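Local coordinates for glutamine--tRNA ligase (Saccharomyces cerevisiae, PDB 3TL4), which attaches glutamine to tRNA(Gln) at the expense of ATP, this chain being the appended N-terminal tRNA-binding domain of the enzyme, at residues I115-V126 with V152-A161. Residues are numbered along the deposited sequence; the frame is centred on the assembly and turned at random.
Sequences IEITEDQVRNYV and VKNLKELKWA
One face of the Y125 ring carries E157: E157 CB sits over it 3.6 Å from the ring centroid, a CH-pi contact shifted toward the rim, and E157 CG comes within 3.3 Å of Y125 CE1. The E157 chain is bent at chi2 (83°), and its carboxylate plane lies 28° from that of the ring. L158 approaches the same ring obliquely, its CD2 3.8 Å from Y125 CD2. The contact belongs to the all-helical tRNA-binding domain, in a family region grouped with GatB and YqeY: the start of helix 119-132 and the loop 115-118 that leads into it pack on the end of helix 145-153 and the loop that follows. On the W160 indole, the CG of K159 lies over the centre of one face, while I115 CG2 meets the W160 side chain at CB, 4.0 Å away. I117 lays its CB against A161 CB at 3.8 Å and sends CG2 to L158 CD2; V122 CG2 reaches A161 CB and, loosely too, L158 CD2 from the helix. Farther along, Y125 CB touches L155 CD1, and V126 meets V152 through methyls. Putting an alanine at Y125 removes the ring that E157 CB and CG lie against, and is likely to open a gap beside L158 CD2 and leave the E157 side chain freer to turn. V122 and A161 also touch F166, which ties the contact to helix 166-178, whereas W160 leans on L86, Q87 and A90 of helix 85-98. T118 caps helix 119-132, its OG1 accepting from Q121 N. No direct hydrogen bond joins the two segments; instead one water accepts from I117 N at 2.8 Å and donates to I115 O and, at 3.2 Å, to W160 O.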
# COMPACT_ATOMS: atom_id res chain seq x y z
N ILE A 115 -0.99 10.03 7.72
CA ILE A 115 0.12 9.45 8.46
C ILE A 115 1.38 9.48 7.61
O ILE A 115 1.44 8.83 6.56
CB ILE A 115 -0.16 7.99 8.84
CG1 ILE A 115 -1.47 7.88 9.61
CG2 ILE A 115 1.01 7.41 9.64
CD1 ILE A 115 -1.44 8.54 10.96
N GLU A 116 2.38 10.25 8.06
CA GLU A 116 3.71 10.16 7.46
C GLU A 116 4.80 9.86 8.49
O GLU A 116 5.16 10.72 9.30
CB GLU A 116 4.07 11.41 6.66
CG GLU A 116 5.44 11.26 5.98
CD GLU A 116 5.90 12.50 5.24
OE1 GLU A 116 5.12 13.02 4.41
OE2 GLU A 116 7.04 12.95 5.48
N ILE A 117 5.31 8.64 8.45
CA ILE A 117 6.40 8.22 9.31
C ILE A 117 7.73 8.65 8.70
O ILE A 117 8.08 8.24 7.59
CB ILE A 117 6.41 6.70 9.47
CG1 ILE A 117 4.98 6.19 9.67
CG2 ILE A 117 7.32 6.28 10.61
CD1 ILE A 117 4.32 6.69 10.91
N THR A 118 8.47 9.47 9.43
CA THR A 118 9.73 10.03 8.93
C THR A 118 10.87 9.03 9.11
O THR A 118 10.77 8.11 9.92
CB THR A 118 10.10 11.31 9.69
OG1 THR A 118 10.30 11.00 11.07
CG2 THR A 118 8.99 12.34 9.58
N GLU A 119 11.95 9.21 8.35
CA GLU A 119 13.14 8.39 8.56
C GLU A 119 13.52 8.38 10.05
O GLU A 119 13.97 7.36 10.58
CB GLU A 119 14.31 8.91 7.72
CG GLU A 119 15.65 8.76 8.44
CD GLU A 119 16.85 9.20 7.62
OE1 GLU A 119 16.66 9.76 6.52
OE2 GLU A 119 17.99 8.98 8.09
N ASP A 120 13.35 9.51 10.71
CA ASP A 120 13.73 9.63 12.11
C ASP A 120 12.85 8.75 13.01
O ASP A 120 13.31 8.18 14.00
CB ASP A 120 13.63 11.08 12.53
CG ASP A 120 14.56 11.41 13.66
OD1 ASP A 120 15.75 11.65 13.38
OD2 ASP A 120 14.10 11.43 14.82
N GLN A 121 11.57 8.64 12.67
CA GLN A 121 10.69 7.78 13.44
C GLN A 121 10.98 6.29 13.19
O GLN A 121 11.04 5.50 14.13
CB GLN A 121 9.22 8.09 13.17
CG GLN A 121 8.85 9.58 13.25
CD GLN A 121 7.38 9.81 12.97
OE1 GLN A 121 6.52 9.56 13.82
NE2 GLN A 121 7.07 10.29 11.77
N VAL A 122 11.18 5.91 11.92
CA VAL A 122 11.59 4.53 11.62
C VAL A 122 12.79 4.18 12.51
O VAL A 122 12.81 3.15 13.18
CB VAL A 122 11.94 4.32 10.11
CG1 VAL A 122 12.46 2.92 9.86
CG2 VAL A 122 10.73 4.60 9.21
N ARG A 123 13.77 5.08 12.53
CA ARG A 123 15.00 4.90 13.31
C ARG A 123 14.72 4.71 14.80
O ARG A 123 15.30 3.85 15.45
CB ARG A 123 15.93 6.09 13.07
CG ARG A 123 17.26 6.05 13.81
CD ARG A 123 18.32 6.94 13.11
NE ARG A 123 19.26 6.11 12.37
CZ ARG A 123 19.53 6.25 11.08
NH1 ARG A 123 18.94 7.20 10.37
NH2 ARG A 123 20.39 5.43 10.50
N ASN A 124 13.82 5.51 15.36
CA ASN A 124 13.43 5.32 16.75
C ASN A 124 12.89 3.92 16.99
O ASN A 124 13.30 3.25 17.93
CB ASN A 124 12.38 6.36 17.18
CG ASN A 124 12.95 7.78 17.25
OD1 ASN A 124 14.16 7.97 17.40
ND2 ASN A 124 12.07 8.78 17.14
N TYR A 125 11.95 3.49 16.15
CA TYR A 125 11.34 2.17 16.31
C TYR A 125 12.34 1.03 16.16
O TYR A 125 12.30 0.08 16.94
CB TYR A 125 10.14 2.00 15.37
CG TYR A 125 8.95 2.77 15.87
CD1 TYR A 125 8.33 2.41 17.06
CD2 TYR A 125 8.46 3.85 15.18
CE1 TYR A 125 7.25 3.11 17.55
CE2 TYR A 125 7.37 4.57 15.66
CZ TYR A 125 6.77 4.20 16.84
OH TYR A 125 5.69 4.90 17.32
N VAL A 126 13.24 1.15 15.20
CA VAL A 126 14.32 0.19 15.00
C VAL A 126 15.25 0.14 16.23
O VAL A 126 15.62 -0.94 16.70
CB VAL A 126 15.16 0.56 13.75
CG1 VAL A 126 16.45 -0.26 13.70
CG2 VAL A 126 14.33 0.39 12.47
N VAL A 152 10.89 -5.91 12.06
CA VAL A 152 10.67 -4.48 11.90
C VAL A 152 9.51 -4.18 10.94
O VAL A 152 8.65 -3.34 11.24
CB VAL A 152 11.99 -3.79 11.44
CG1 VAL A 152 11.71 -2.39 10.91
CG2 VAL A 152 12.99 -3.75 12.60
N LYS A 153 9.45 -4.87 9.81
CA LYS A 153 8.32 -4.73 8.89
C LYS A 153 7.00 -5.00 9.60
O LYS A 153 6.01 -4.31 9.37
CB LYS A 153 8.46 -5.66 7.69
CG LYS A 153 9.52 -5.23 6.69
CD LYS A 153 9.46 -6.07 5.42
CE LYS A 153 10.01 -7.46 5.64
NZ LYS A 153 10.15 -8.23 4.38
N ASN A 154 6.99 -6.00 10.46
CA ASN A 154 5.78 -6.42 11.16
C ASN A 154 5.38 -5.50 12.35
O ASN A 154 4.34 -5.70 12.94
CB ASN A 154 5.94 -7.88 11.60
CG ASN A 154 4.72 -8.42 12.33
OD1 ASN A 154 4.82 -8.82 13.50
ND2 ASN A 154 3.58 -8.46 11.65
N LEU A 155 6.19 -4.51 12.70
CA LEU A 155 5.85 -3.61 13.80
C LEU A 155 4.64 -2.79 13.39
O LEU A 155 4.65 -2.16 12.34
CB LEU A 155 7.01 -2.65 14.09
CG LEU A 155 8.27 -3.22 14.73
CD1 LEU A 155 9.33 -2.14 14.91
CD2 LEU A 155 7.93 -3.90 16.06
N LYS A 156 3.59 -2.80 14.21
CA LYS A 156 2.35 -2.09 13.87
C LYS A 156 2.51 -0.57 13.80
O LYS A 156 1.73 0.09 13.14
CB LYS A 156 1.22 -2.44 14.84
CG LYS A 156 1.36 -1.83 16.22
CD LYS A 156 0.56 -2.62 17.25
CE LYS A 156 0.85 -2.15 18.67
NZ LYS A 156 0.25 -0.82 18.94
N GLU A 157 3.51 -0.03 14.48
CA GLU A 157 3.80 1.40 14.37
C GLU A 157 4.31 1.76 12.98
O GLU A 157 4.24 2.92 12.58
CB GLU A 157 4.82 1.84 15.43
CG GLU A 157 4.34 1.75 16.86
CD GLU A 157 4.47 0.35 17.45
OE1 GLU A 157 4.99 -0.55 16.75
OE2 GLU A 157 4.05 0.16 18.61
N LEU A 158 4.82 0.76 12.26
CA LEU A 158 5.40 0.98 10.92
C LEU A 158 4.50 0.52 9.78
O LEU A 158 4.93 0.48 8.62
CB LEU A 158 6.77 0.30 10.81
CG LEU A 158 7.77 0.83 11.83
CD1 LEU A 158 9.14 0.20 11.61
CD2 LEU A 158 7.83 2.34 11.71
N LYS A 159 3.26 0.16 10.09
CA LYS A 159 2.31 -0.28 9.08
C LYS A 159 2.26 0.66 7.88
O LYS A 159 2.25 0.22 6.73
CB LYS A 159 0.91 -0.39 9.68
CG LYS A 159 -0.15 -0.78 8.66
CD LYS A 159 -1.52 -0.92 9.32
CE LYS A 159 -2.48 -1.68 8.41
NZ LYS A 159 -3.88 -1.69 8.94
N TRP A 160 2.22 1.96 8.14
CA TRP A 160 2.05 2.96 7.08
C TRP A 160 3.36 3.58 6.60
O TRP A 160 3.35 4.44 5.73
CB TRP A 160 1.09 4.06 7.54
CG TRP A 160 -0.25 3.52 7.95
CD1 TRP A 160 -0.82 3.60 9.19
CD2 TRP A 160 -1.17 2.80 7.13
NE1 TRP A 160 -2.05 2.99 9.18
CE2 TRP A 160 -2.29 2.49 7.93
CE3 TRP A 160 -1.17 2.40 5.79
CZ2 TRP A 160 -3.39 1.79 7.44
CZ3 TRP A 160 -2.26 1.70 5.30
CH2 TRP A 160 -3.36 1.41 6.12
N ALA A 161 4.48 3.13 7.17
CA ALA A 161 5.79 3.63 6.77
C ALA A 161 6.23 3.07 5.41
O ALA A 161 5.82 1.98 5.01
CB ALA A 161 6.86 3.32 7.86
O HOH W 1 4.41 7.48 6.08